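Local coordinates for Cfl (Pectobacterium brasiliense, PDB 7A9J), which acts as a coronafacic acid ligase of the ATP-dependent AMP-binding family, probably activating carboxylic acids as adenylates on the way to amide formation, at residues L300-T305 / E324-H329; P276-G281 / E304-A309; N285-I290 / T316-K321; I217-P222 / K252-L257. The protein carries 1 engineered substitution. All blocks are in the same frame, centred on the assembly; numbering follows the deposited sequence.

Contact 2, the parallel pairing of two strands, is the hub. It lies close to the bound indene carboxylic acid: the Val-308 side chain is about 7 Å away, against about 10 Å for Phe-286 of contact 3 and Ile-217 of contact 4. The helices of contact 3 pack against one face of these strands, where Phe-286 CE2 is 3.5 Å from Val-308 O. Contact 1 continues that packing at the end of helix 316-326, with Phe-326 CZ 3.7 Å from Ile-289 CG2, and shares Glu-304 and Thr-305 with contact 2. Contact 4 meets the strands through Trp-278, whose NE1 is 3.6 Å from Ile-217 CA. Contacts 3 and 4 lie about 11 Å apart at their nearest atoms.

Contact 1. Residues L300-T305 / E324-H329; sequences LDLSET and ECFGSH
Leu-302 and Phe-326 make the apolar half of this contact. The two side chains lie alongside each other, and Leu-302 CD1 stands over the centre of the Phe-326 ring, 3.9 Å from the centroid and 4° off the normal, a CH-pi contact; a flat phenylalanine offers a face on which a leucine methyl can rest. The opposite face carries Cys-325 SG near its rim. At the ring edge, in the plane, Leu-300 O comes to 3.4 Å from Phe-326 CD1, where the ring hydrogens are slightly positive.

Ser-328 carries the direct polar contact. A chi1 of -179° aims its hydroxyl at two carbonyls, OG lying 2.8 Å from Thr-305 O and 3.1 Å from Leu-302 O; both bonds are weak, and with one proton for two acceptors the geometry does not settle which it serves. Leu-302 O also accepts from Thr-305 N, closing a type I turn.

One water accepts from Leu-302 N and donates to Phe-326 O; a second joins Thr-305 O to His-329 N. Gly-327, with positive phi, suits the turn out of helix 316-326.

Backbone polar groups at the helix end are thus met by one buried hydroxyl and two waters, beside apolar packing.

Contact 2. Residues P276-G281 / E304-A309; sequences PAWIAG and ETVCVA
Val-308 has more of its surface buried here than any other residue of the pair, and it uses both its side chain and its backbone. Its CG2 methyl, placed beside the backbone N by a chi1 of 178°, reaches the indole of Trp-278, 3.5 Å from NE1 and 3.6 Å from CZ2. The backbone takes part as well: Val-308 N donates to Ile-279 O at 2.8 Å, and Val-308 O accepts from Gly-281 N.

Ile-279 lies on the other face of the strands. Its CG1 branch runs across Thr-305, CG1 to CG2 3.8 Å, while Cys-307 SG lies 4.2 Å from Ile-279 CB. Branched side chains suit these extended positions, where they fill the space between sheet and helix; Phe-286 of helix 283-294 covers Ile-279 and Cys-307. Ile-279 N also donates to Val-306 O at 2.9 Å.

Trp-278 returns to the face of Val-308. Its long indole spans two residues of the neighbouring strand, meeting Val-306 CG1 with CD1 at 3.6 Å as well as the Val-308 methyl, and Ile-245 of helix 240-251 packs on it. Just before the strands begin, one water bridges Pro-276 O and Thr-305 OG1, and another Ala-277 O and Glu-304 O.

Strand 278-281, helix 283-294 and strand 306-311 form a beta-alpha-beta unit, the parallel repeat expected in the large domain of adenylate-forming enzymes.

Contact 3. Residues N285-I290 / T316-K321; sequences NFHKII and TELSQK
His-287 and Leu-318 meet where two helices of the AMP-binding domain run side by side in nearly the same direction, as helices following adjacent parallel strands do in alpha/beta folds. The axes of the segments approach to 10.6 Å and cross at 24°, so side chains alone bridge the gap.

The apolar packing gathers on Leu-318. Its chi1 of 171° swings CG away from the backbone N and sends the side chain across: CD1 touches Ile-290 CD1 at 3.7 Å, and CD2 lies 4.2 Å from Phe-286 CB. A branched leucine suits this place because its two methyls meet different neighbours. Ile-290 CD1 also lies 4.2 Å from Lys-321 CB, so the first side-chain carbon of the lysine is part of the apolar surface. The ring of Phe-286 leads away from Leu-318 to Cys-307 and Ala-309 of strand 306-311, and meets Phe-322 of helix 316-326 edge-to-face.

Leu-318 CD1 also makes the CH-pi contact, standing over the centre of the His-287 imidazole, 3.8 Å from the centroid and 12° off its normal.

Lys-321 borders the contact on its exposed side. It crosses the histidine at about a right angle, bent at chi3, bringing NZ to 3.8 Å from His-287 CD2.

Contact 4. Residues I217-P222 / K252-L257; sequences INPRLP and KGYSVL
Lys-252 opens its segment by reaching over to the loop of Ile-217. The chain is extended at chi2 and bends at chi3 (76°), which carries NZ to Ile-217 O for a hydrogen bond of 2.8 Å; the C=O...N angle is 159°, with the donor tilted 16° from the carbonyl plane. NZ also donates to Lys-214 O, so one ammonium group joins that carbonyl, at the end of helix 203-214, to Ile-217 O in the loop after it. A long, flexible lysine suits this task, since the CA atoms of Ile-217 and Lys-252 are 9.1 Å apart. A water beside NZ makes only a weak bond to it, and the amide of Asn-218 is held largely from other quarters, ND2 donating to Val-215 O and Tyr-345 OH.

Gly-253 makes the turn out of helix 240-251. Its positive phi and the bonds back into the last helical turn define a Schellman motif, a place where glycine is at ease.

Tyr-254 supplies the apolar half. CB of Lys-252 lies over the centre of one face of its ring, 3.9 Å above the plane. At the ring edge, near its plane, Ile-217 CG2 comes to 3.8 Å from Tyr-254 CE2. Pro-219 approaches from the opposite direction and obliquely, CG lying 3.7 Å from Tyr-254 CZ and CD 3.7 Å from Tyr-254 OH; the compact, rigid proline ring offers apolar CH2 groups to the tyrosine.

From Ser-255 the chain enters strand 255-257, which pairs with strand 230-233. Helix, Schellman turn and strand in succession are characteristic of a connection in an alpha/beta domain, here with an irregular loop packed over it.

Contact 1. Residues L300-T305 / E324-H329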
loop_
_atom_site.group_PDB
_atom_site.type_symbol
_atom_site.label_atom_id
_atom_site.label_comp_id
_atom_site.label_asym_id
_atom_site.label_seq_id
_atom_site.Cartn_x
_atom_site.Cartn_y
_atom_site.Cartn_z
ATOM N N LEU A 300 -18.169 12.446 -10.573
ATOM C CA LEU A 300 -16.920 11.954 -11.113
ATOM C C LEU A 300 -17.178 10.604 -11.775
ATOM O O LEU A 300 -17.754 9.699 -11.156
ATOM C CB LEU A 300 -15.896 11.840 -9.989
ATOM C CG LEU A 300 -14.594 11.124 -10.288
ATOM C CD1 LEU A 300 -13.792 11.947 -11.253
ATOM C CD2 LEU A 300 -13.868 10.955 -8.975
ATOM N N ASP A 301 -16.719 10.469 -13.016
ATOM C CA ASP A 301 -16.888 9.255 -13.818
ATOM C C ASP A 301 -15.628 8.395 -13.712
ATOM O O ASP A 301 -14.633 8.639 -14.409
ATOM C CB ASP A 301 -17.173 9.624 -15.271
ATOM C CG ASP A 301 -17.377 8.402 -16.167
ATOM O OD1 ASP A 301 -17.415 7.273 -15.654
ATOM O OD2 ASP A 301 -17.489 8.579 -17.399
ATOM N N LEU A 302 -15.688 7.377 -12.859
ATOM C CA LEU A 302 -14.615 6.403 -12.710
ATOM C C LEU A 302 -14.938 5.083 -13.396
ATOM O O LEU A 302 -14.232 4.095 -13.159
ATOM C CB LEU A 302 -14.307 6.133 -11.232
ATOM C CG LEU A 302 -13.798 7.340 -10.432
ATOM C CD1 LEU A 302 -13.418 6.826 -9.055
ATOM C CD2 LEU A 302 -12.587 7.920 -11.192
ATOM N N SER A 303 -15.965 5.054 -14.266
ATOM C CA SER A 303 -16.413 3.782 -14.843
ATOM C C SER A 303 -15.348 3.140 -15.735
ATOM O O SER A 303 -15.262 1.906 -15.791
ATOM C CB SER A 303 -17.728 3.978 -15.630
ATOM O OG SER A 303 -17.558 4.936 -16.657
ATOM N N GLU A 304 -14.546 3.937 -16.441
ATOM C CA GLU A 304 -13.458 3.429 -17.276
ATOM C C GLU A 304 -12.119 3.344 -16.538
ATOM O O GLU A 304 -11.120 2.925 -17.135
ATOM C CB GLU A 304 -13.267 4.305 -18.509
ATOM C CG GLU A 304 -14.401 4.259 -19.532
ATOM C CD GLU A 304 -14.468 2.920 -20.244
ATOM O OE1 GLU A 304 -15.591 2.470 -20.549
ATOM O OE2 GLU A 304 -13.396 2.313 -20.496
ATOM N N THR A 305 -12.067 3.765 -15.281
ATOM C CA THR A 305 -10.815 3.838 -14.536
ATOM C C THR A 305 -10.601 2.562 -13.738
ATOM O O THR A 305 -11.534 2.038 -13.117
ATOM C CB THR A 305 -10.829 5.035 -13.586
ATOM O OG1 THR A 305 -11.175 6.223 -14.326
ATOM C CG2 THR A 305 -9.426 5.217 -12.892
ATOM N N GLU A 324 -21.427 0.390 -6.618
ATOM C CA GLU A 324 -22.697 1.109 -6.538
ATOM C C GLU A 324 -22.485 2.570 -6.887
ATOM O O GLU A 324 -23.277 3.178 -7.613
ATOM C CB GLU A 324 -23.297 1.007 -5.139
ATOM C CG GLU A 324 -23.491 -0.402 -4.578
ATOM C CD GLU A 324 -24.756 -1.083 -5.051
ATOM O OE1 GLU A 324 -25.559 -0.435 -5.762
ATOM O OE2 GLU A 324 -24.947 -2.271 -4.701
ATOM N N CYS A 325 -21.394 3.131 -6.395
ATOM C CA CYS A 325 -21.178 4.558 -6.528
ATOM C C CYS A 325 -20.688 4.925 -7.924
ATOM O O CYS A 325 -21.178 5.887 -8.522
ATOM C CB CYS A 325 -20.189 5.013 -5.460
ATOM S SG CYS A 325 -19.908 6.811 -5.451
ATOM N N PHE A 326 -19.719 4.191 -8.468
ATOM C CA PHE A 326 -19.124 4.608 -9.723
ATOM C C PHE A 326 -19.332 3.659 -10.888
ATOM O O PHE A 326 -18.937 4.002 -12.008
ATOM C CB PHE A 326 -17.612 4.795 -9.536
ATOM C CG PHE A 326 -17.288 5.853 -8.547
ATOM C CD1 PHE A 326 -17.427 7.187 -8.889
ATOM C CD2 PHE A 326 -16.850 5.520 -7.269
ATOM C CE1 PHE A 326 -17.131 8.182 -7.968
ATOM C CE2 PHE A 326 -16.563 6.502 -6.344
ATOM C CZ PHE A 326 -16.711 7.828 -6.691
ATOM N N GLY A 327 -19.886 2.470 -10.666
ATOM C CA GLY A 327 -19.887 1.490 -11.738
ATOM C C GLY A 327 -18.506 1.024 -12.152
ATOM O O GLY A 327 -18.330 0.555 -13.282
ATOM N N SER A 328 -17.508 1.180 -11.286
ATOM C CA SER A 328 -16.142 0.765 -11.568
ATOM C C SER A 328 -15.903 -0.518 -10.783
ATOM O O SER A 328 -16.521 -0.739 -9.734
ATOM C CB SER A 328 -15.143 1.868 -11.166
ATOM O OG SER A 328 -13.756 1.568 -11.423
ATOM N N HIS A 329 -14.993 -1.355 -11.284
ATOM C CA HIS A 329 -14.836 -2.729 -10.794
ATOM C C HIS A 329 -13.535 -2.770 -10.017
ATOM O O HIS A 329 -12.451 -2.861 -10.613
ATOM C CB HIS A 329 -14.829 -3.704 -11.952
ATOM C CG HIS A 329 -16.022 -3.557 -12.852
ATOM N ND1 HIS A 329 -17.132 -4.360 -12.743
ATOM C CD2 HIS A 329 -16.291 -2.668 -13.853
ATOM C CE1 HIS A 329 -18.028 -4.000 -13.646
ATOM N NE2 HIS A 329 -17.538 -2.983 -14.341
HETATM O O HOH W 1 -18.299 6.569 -12.085
HETATM O O HOH W 2 -13.143 -0.696 -13.555
#

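Contact 2. Residues P276-G281 / E304-A309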
loop_
_atom_site.group_PDB
_atom_site.type_symbol
_atom_site.label_atom_id
_atom_site.label_comp_id
_atom_site.label_asym_id
_atom_site.label_seq_id
_atom_site.Cartn_x
_atom_site.Cartn_y
_atom_site.Cartn_z
ATOM N N PRO A 276 -6.720 10.149 -14.553
ATOM C CA PRO A 276 -5.798 9.030 -14.700
ATOM C C PRO A 276 -6.544 7.772 -15.159
ATOM O O PRO A 276 -7.758 7.622 -14.973
ATOM C CB PRO A 276 -5.224 8.856 -13.290
ATOM C CG PRO A 276 -6.317 9.383 -12.389
ATOM C CD PRO A 276 -6.924 10.521 -13.134
ATOM N N ALA A 277 -5.806 6.872 -15.794
ATOM C CA ALA A 277 -6.373 5.616 -16.279
ATOM C C ALA A 277 -6.379 4.547 -15.203
ATOM O O ALA A 277 -7.120 3.558 -15.337
ATOM C CB ALA A 277 -5.571 5.074 -17.469
ATOM N N TRP A 278 -5.576 4.728 -14.150
ATOM C CA TRP A 278 -5.345 3.680 -13.163
ATOM C C TRP A 278 -5.001 4.377 -11.865
ATOM O O TRP A 278 -4.203 5.331 -11.878
ATOM C CB TRP A 278 -4.211 2.779 -13.643
ATOM C CG TRP A 278 -3.935 1.548 -12.787
ATOM C CD1 TRP A 278 -4.361 0.281 -13.044
ATOM C CD2 TRP A 278 -3.049 1.468 -11.686
ATOM N NE1 TRP A 278 -3.809 -0.589 -12.138
ATOM C CE2 TRP A 278 -3.014 0.127 -11.275
ATOM C CE3 TRP A 278 -2.295 2.434 -10.971
ATOM C CZ2 TRP A 278 -2.241 -0.321 -10.203
ATOM C CZ3 TRP A 278 -1.530 2.000 -9.876
ATOM C CH2 TRP A 278 -1.487 0.625 -9.516
ATOM N N ILE A 279 -5.615 3.942 -10.754
ATOM C CA ILE A 279 -5.422 4.602 -9.471
ATOM C C ILE A 279 -5.163 3.504 -8.443
ATOM O O ILE A 279 -6.043 2.651 -8.206
ATOM C CB ILE A 279 -6.669 5.390 -9.038
ATOM C CG1 ILE A 279 -7.075 6.396 -10.127
ATOM C CG2 ILE A 279 -6.416 6.063 -7.699
ATOM C CD1 ILE A 279 -8.373 7.142 -9.754
ATOM N N ALA A 280 -4.025 3.580 -7.771
ATOM C CA ALA A 280 -3.794 2.770 -6.578
ATOM C C ALA A 280 -4.049 3.591 -5.322
ATOM O O ALA A 280 -3.820 4.794 -5.281
ATOM C CB ALA A 280 -2.352 2.222 -6.572
ATOM N N GLY A 281 -4.535 2.923 -4.261
ATOM C CA GLY A 281 -4.755 3.669 -3.022
ATOM C C GLY A 281 -5.016 2.684 -1.893
ATOM O O GLY A 281 -5.144 1.478 -2.112
ATOM N N GLU A 304 -14.546 3.937 -16.441
ATOM C CA GLU A 304 -13.458 3.429 -17.276
ATOM C C GLU A 304 -12.119 3.344 -16.538
ATOM O O GLU A 304 -11.120 2.925 -17.135
ATOM C CB GLU A 304 -13.267 4.305 -18.509
ATOM C CG GLU A 304 -14.401 4.259 -19.532
ATOM C CD GLU A 304 -14.468 2.920 -20.244
ATOM O OE1 GLU A 304 -15.591 2.470 -20.549
ATOM O OE2 GLU A 304 -13.396 2.313 -20.496
ATOM N N THR A 305 -12.067 3.765 -15.281
ATOM C CA THR A 305 -10.815 3.838 -14.536
ATOM C C THR A 305 -10.601 2.562 -13.738
ATOM O O THR A 305 -11.534 2.038 -13.117
ATOM C CB THR A 305 -10.829 5.035 -13.586
ATOM O OG1 THR A 305 -11.175 6.223 -14.326
ATOM C CG2 THR A 305 -9.426 5.217 -12.892
ATOM N N VAL A 306 -9.378 2.061 -13.758
ATOM C CA VAL A 306 -9.054 0.822 -13.045
ATOM C C VAL A 306 -8.501 1.240 -11.699
ATOM O O VAL A 306 -7.492 1.938 -11.636
ATOM C CB VAL A 306 -8.029 -0.031 -13.814
ATOM C CG1 VAL A 306 -7.581 -1.254 -12.968
ATOM C CG2 VAL A 306 -8.638 -0.524 -15.113
ATOM N N CYS A 307 -9.168 0.842 -10.620
ATOM C CA CYS A 307 -8.750 1.224 -9.269
ATOM C C CYS A 307 -8.300 -0.001 -8.480
ATOM O O CYS A 307 -8.967 -1.040 -8.513
ATOM C CB CYS A 307 -9.914 1.901 -8.520
ATOM S SG CYS A 307 -10.353 3.464 -9.403
ATOM N N VAL A 308 -7.189 0.129 -7.759
ATOM C CA VAL A 308 -6.555 -0.985 -7.058
ATOM C C VAL A 308 -6.399 -0.588 -5.596
ATOM O O VAL A 308 -5.576 0.279 -5.268
ATOM C CB VAL A 308 -5.195 -1.372 -7.666
ATOM C CG1 VAL A 308 -4.576 -2.516 -6.837
ATOM C CG2 VAL A 308 -5.324 -1.771 -9.172
ATOM N N ALA A 309 -7.112 -1.293 -4.703
ATOM C CA ALA A 309 -7.028 -1.034 -3.268
ATOM C C ALA A 309 -5.931 -1.930 -2.702
ATOM O O ALA A 309 -5.969 -3.148 -2.880
ATOM C CB ALA A 309 -8.376 -1.369 -2.565
HETATM O O HOH W 3 -9.802 8.512 -13.477
HETATM O O HOH W 4 -8.225 2.333 -17.533
#

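Contact 3. Residues N285-I290 / T316-K321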
loop_
_atom_site.group_PDB
_atom_site.type_symbol
_atom_site.label_atom_id
_atom_site.label_comp_id
_atom_site.label_asym_id
_atom_site.label_seq_id
_atom_site.Cartn_x
_atom_site.Cartn_y
_atom_site.Cartn_z
ATOM N N ASN A 285 -8.463 5.545 1.104
ATOM C CA ASN A 285 -8.484 6.478 -0.032
ATOM C C ASN A 285 -9.792 6.345 -0.795
ATOM O O ASN A 285 -10.458 7.337 -1.088
ATOM C CB ASN A 285 -7.323 6.206 -1.004
ATOM C CG ASN A 285 -5.996 6.782 -0.552
ATOM O OD1 ASN A 285 -4.997 6.078 -0.506
ATOM N ND2 ASN A 285 -5.970 8.081 -0.233
ATOM N N PHE A 286 -10.177 5.102 -1.125
ATOM C CA PHE A 286 -11.348 4.939 -1.966
ATOM C C PHE A 286 -12.647 5.201 -1.221
ATOM O O PHE A 286 -13.608 5.712 -1.809
ATOM C CB PHE A 286 -11.314 3.544 -2.573
ATOM C CG PHE A 286 -10.218 3.405 -3.577
ATOM C CD1 PHE A 286 -10.270 4.130 -4.753
ATOM C CD2 PHE A 286 -9.103 2.625 -3.311
ATOM C CE1 PHE A 286 -9.265 4.031 -5.692
ATOM C CE2 PHE A 286 -8.073 2.518 -4.241
ATOM C CZ PHE A 286 -8.147 3.218 -5.455
ATOM N N HIS A 287 -12.692 4.869 0.063
ATOM C CA HIS A 287 -13.849 5.231 0.889
ATOM C C HIS A 287 -14.088 6.733 0.861
ATOM O O HIS A 287 -15.235 7.195 0.763
ATOM C CB HIS A 287 -13.621 4.761 2.324
ATOM C CG HIS A 287 -14.102 3.369 2.591
ATOM N ND1 HIS A 287 -13.266 2.364 3.039
ATOM C CD2 HIS A 287 -15.328 2.803 2.461
ATOM C CE1 HIS A 287 -13.951 1.237 3.157
ATOM N NE2 HIS A 287 -15.205 1.477 2.817
ATOM N N LYS A 288 -13.005 7.514 0.956
ATOM C CA LYS A 288 -13.129 8.966 0.905
ATOM C C LYS A 288 -13.632 9.427 -0.451
ATOM O O LYS A 288 -14.467 10.332 -0.537
ATOM C CB LYS A 288 -11.790 9.622 1.197
ATOM C CG LYS A 288 -11.242 9.275 2.575
ATOM C CD LYS A 288 -9.734 9.539 2.673
ATOM C CE LYS A 288 -9.456 10.856 3.371
ATOM N NZ LYS A 288 -8.744 10.641 4.665
ATOM N N ILE A 289 -13.141 8.804 -1.522
ATOM C CA ILE A 289 -13.603 9.173 -2.849
ATOM C C ILE A 289 -15.113 8.923 -2.969
ATOM O O ILE A 289 -15.866 9.765 -3.480
ATOM C CB ILE A 289 -12.748 8.419 -3.878
ATOM C CG1 ILE A 289 -11.356 9.113 -3.902
ATOM C CG2 ILE A 289 -13.360 8.482 -5.255
ATOM C CD1 ILE A 289 -10.301 8.354 -4.659
ATOM N N ILE A 290 -15.573 7.803 -2.420
ATOM C CA ILE A 290 -16.996 7.473 -2.420
ATOM C C ILE A 290 -17.770 8.512 -1.631
ATOM O O ILE A 290 -18.823 9.000 -2.064
ATOM C CB ILE A 290 -17.208 6.067 -1.837
ATOM C CG1 ILE A 290 -16.595 5.012 -2.771
ATOM C CG2 ILE A 290 -18.714 5.808 -1.487
ATOM C CD1 ILE A 290 -16.464 3.645 -2.120
ATOM N N THR A 316 -13.545 -6.718 -0.117
ATOM C CA THR A 316 -14.770 -7.112 -0.784
ATOM C C THR A 316 -15.926 -6.164 -0.470
ATOM O O THR A 316 -16.731 -5.867 -1.353
ATOM C CB THR A 316 -15.108 -8.578 -0.389
ATOM O OG1 THR A 316 -14.046 -9.436 -0.905
ATOM C CG2 THR A 316 -16.503 -9.006 -0.921
ATOM N N GLU A 317 -16.103 -5.737 0.791
ATOM C CA GLU A 317 -17.230 -4.846 1.059
ATOM C C GLU A 317 -17.034 -3.495 0.367
ATOM O O GLU A 317 -17.985 -2.900 -0.166
ATOM C CB GLU A 317 -17.407 -4.652 2.570
ATOM C CG GLU A 317 -18.367 -3.578 2.932
ATOM C CD GLU A 317 -18.280 -3.219 4.416
ATOM O OE1 GLU A 317 -18.072 -2.025 4.735
ATOM O OE2 GLU A 317 -18.394 -4.145 5.258
ATOM N N LEU A 318 -15.813 -2.999 0.390
ATOM C CA LEU A 318 -15.517 -1.755 -0.320
ATOM C C LEU A 318 -15.852 -1.883 -1.819
ATOM O O LEU A 318 -16.402 -0.959 -2.427
ATOM C CB LEU A 318 -14.042 -1.433 -0.120
ATOM C CG LEU A 318 -13.445 -0.276 -0.954
ATOM C CD1 LEU A 318 -14.261 0.962 -0.800
ATOM C CD2 LEU A 318 -12.035 -0.073 -0.470
ATOM N N SER A 319 -15.555 -3.036 -2.427
ATOM C CA SER A 319 -15.811 -3.171 -3.870
ATOM C C SER A 319 -17.296 -3.045 -4.183
ATOM O O SER A 319 -17.676 -2.509 -5.235
ATOM C CB SER A 319 -15.253 -4.503 -4.386
ATOM O OG SER A 319 -16.200 -5.544 -4.146
ATOM N N GLN A 320 -18.161 -3.559 -3.286
ATOM C CA GLN A 320 -19.597 -3.416 -3.472
ATOM C C GLN A 320 -20.009 -1.943 -3.445
ATOM O O GLN A 320 -20.728 -1.466 -4.335
ATOM C CB GLN A 320 -20.344 -4.221 -2.381
ATOM C CG GLN A 320 -19.874 -5.747 -2.367
ATOM C CD GLN A 320 -20.286 -6.591 -1.125
ATOM O OE1 GLN A 320 -21.025 -6.145 -0.242
ATOM N NE2 GLN A 320 -19.789 -7.831 -1.079
ATOM N N LYS A 321 -19.557 -1.204 -2.422
ATOM C CA LYS A 321 -19.873 0.224 -2.348
ATOM C C LYS A 321 -19.296 0.976 -3.540
ATOM O O LYS A 321 -19.915 1.913 -4.063
ATOM C CB LYS A 321 -19.321 0.813 -1.055
ATOM C CG LYS A 321 -19.773 0.050 0.186
ATOM C CD LYS A 321 -18.993 0.458 1.425
ATOM C CE LYS A 321 -19.638 1.673 2.072
ATOM N NZ LYS A 321 -18.961 2.068 3.333
#

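Contact 4. Residues I217-P222 / K252-L257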
loop_
_atom_site.group_PDB
_atom_site.type_symbol
_atom_site.label_atom_id
_atom_site.label_comp_id
_atom_site.label_asym_id
_atom_site.label_seq_id
_atom_site.Cartn_x
_atom_site.Cartn_y
_atom_site.Cartn_z
ATOM N N ILE A 217 -0.749 -3.833 -12.865
ATOM C CA ILE A 217 -1.091 -2.518 -13.409
ATOM C C ILE A 217 -1.665 -2.735 -14.800
ATOM O O ILE A 217 -0.900 -2.896 -15.774
ATOM C CB ILE A 217 0.122 -1.590 -13.495
ATOM C CG1 ILE A 217 0.819 -1.473 -12.141
ATOM C CG2 ILE A 217 -0.362 -0.172 -14.067
ATOM C CD1 ILE A 217 2.037 -0.560 -12.180
ATOM N N ASN A 218 -2.986 -2.663 -14.909
ATOM C CA ASN A 218 -3.696 -3.098 -16.116
ATOM C C ASN A 218 -4.758 -2.061 -16.452
ATOM O O ASN A 218 -5.963 -2.314 -16.358
ATOM C CB ASN A 218 -4.293 -4.508 -15.920
ATOM C CG ASN A 218 -3.265 -5.509 -15.581
ATOM O OD1 ASN A 218 -2.406 -5.819 -16.406
ATOM N ND2 ASN A 218 -3.349 -6.092 -14.357
ATOM N N PRO A 219 -4.335 -0.883 -16.942
ATOM C CA PRO A 219 -5.317 0.098 -17.418
ATOM C C PRO A 219 -6.085 -0.471 -18.598
ATOM O O PRO A 219 -5.577 -1.296 -19.360
ATOM C CB PRO A 219 -4.451 1.306 -17.871
ATOM C CG PRO A 219 -3.030 0.776 -17.984
ATOM C CD PRO A 219 -2.930 -0.509 -17.211
ATOM N N ARG A 220 -7.253 0.091 -18.847
ATOM C CA ARG A 220 -7.984 -0.357 -20.023
ATOM C C ARG A 220 -7.421 0.275 -21.287
ATOM O O ARG A 220 -6.680 1.256 -21.247
ATOM C CB ARG A 220 -9.471 -0.026 -19.912
ATOM C CG ARG A 220 -10.168 -0.649 -18.674
ATOM C CD ARG A 220 -11.658 -0.356 -18.769
ATOM N NE ARG A 220 -12.485 -1.161 -17.892
ATOM C CZ ARG A 220 -13.814 -1.132 -17.925
ATOM N NH1 ARG A 220 -14.415 -0.340 -18.802
ATOM N NH2 ARG A 220 -14.541 -1.890 -17.103
ATOM N N LEU A 221 -7.739 -0.351 -22.409
ATOM C CA LEU A 221 -7.412 0.216 -23.707
ATOM C C LEU A 221 -8.129 1.559 -23.856
ATOM O O LEU A 221 -9.349 1.622 -23.661
ATOM C CB LEU A 221 -7.845 -0.760 -24.811
ATOM C CG LEU A 221 -7.483 -0.441 -26.251
ATOM C CD1 LEU A 221 -5.972 -0.511 -26.455
ATOM C CD2 LEU A 221 -8.238 -1.309 -27.302
ATOM N N PRO A 222 -7.421 2.648 -24.155
ATOM C CA PRO A 222 -8.103 3.936 -24.350
ATOM C C PRO A 222 -8.998 3.898 -25.575
ATOM O O PRO A 222 -8.837 3.069 -26.469
ATOM C CB PRO A 222 -6.963 4.950 -24.526
ATOM C CG PRO A 222 -5.727 4.147 -24.741
ATOM C CD PRO A 222 -5.956 2.791 -24.110
ATOM N N LYS A 252 6.603 -0.129 -18.190
ATOM C CA LYS A 252 5.582 -0.456 -19.195
ATOM C C LYS A 252 5.315 0.697 -20.165
ATOM O O LYS A 252 4.476 0.553 -21.072
ATOM C CB LYS A 252 4.293 -0.848 -18.443
ATOM C CG LYS A 252 4.470 -2.163 -17.676
ATOM C CD LYS A 252 3.157 -2.709 -16.955
ATOM C CE LYS A 252 2.261 -3.303 -17.982
ATOM N NZ LYS A 252 1.204 -3.939 -17.294
ATOM N N GLY A 253 6.001 1.822 -20.003
ATOM C CA GLY A 253 5.840 2.979 -20.877
ATOM C C GLY A 253 4.660 3.870 -20.559
ATOM O O GLY A 253 4.338 4.758 -21.371
ATOM N N TYR A 254 4.032 3.694 -19.397
ATOM C CA TYR A 254 2.955 4.572 -18.972
ATOM C C TYR A 254 3.519 5.829 -18.343
ATOM O O TYR A 254 4.658 5.838 -17.865
ATOM C CB TYR A 254 2.101 3.846 -17.925
ATOM C CG TYR A 254 1.526 2.508 -18.350
ATOM C CD1 TYR A 254 1.291 2.233 -19.686
ATOM C CD2 TYR A 254 1.175 1.542 -17.366
ATOM C CE1 TYR A 254 0.746 1.002 -20.075
ATOM C CE2 TYR A 254 0.650 0.291 -17.737
ATOM C CZ TYR A 254 0.415 0.062 -19.094
ATOM O OH TYR A 254 -0.113 -1.141 -19.511
ATOM N N SER A 255 2.731 6.914 -18.349
ATOM C CA SER A 255 3.149 8.056 -17.558
ATOM C C SER A 255 2.665 7.862 -16.136
ATOM O O SER A 255 1.750 7.081 -15.869
ATOM C CB SER A 255 2.627 9.391 -18.098
ATOM O OG SER A 255 1.214 9.406 -18.064
ATOM N N VAL A 256 3.301 8.573 -15.216
ATOM C CA VAL A 256 2.938 8.538 -13.806
ATOM C C VAL A 256 2.484 9.939 -13.423
ATOM O O VAL A 256 3.180 10.933 -13.689
ATOM C CB VAL A 256 4.119 8.090 -12.923
ATOM C CG1 VAL A 256 3.783 8.237 -11.407
ATOM C CG2 VAL A 256 4.547 6.660 -13.277
ATOM N N LEU A 257 1.329 10.019 -12.796
ATOM C CA LEU A 257 0.765 11.266 -12.288
ATOM C C LEU A 257 1.134 11.402 -10.834
ATOM O O LEU A 257 0.827 10.500 -10.047
ATOM C CB LEU A 257 -0.758 11.271 -12.439
ATOM C CG LEU A 257 -1.499 12.435 -11.760
ATOM C CD1 LEU A 257 -1.164 13.812 -12.427
ATOM C CD2 LEU A 257 -3.043 12.115 -11.858
HETATM O O HOH W 5 -0.076 -6.458 -16.631
#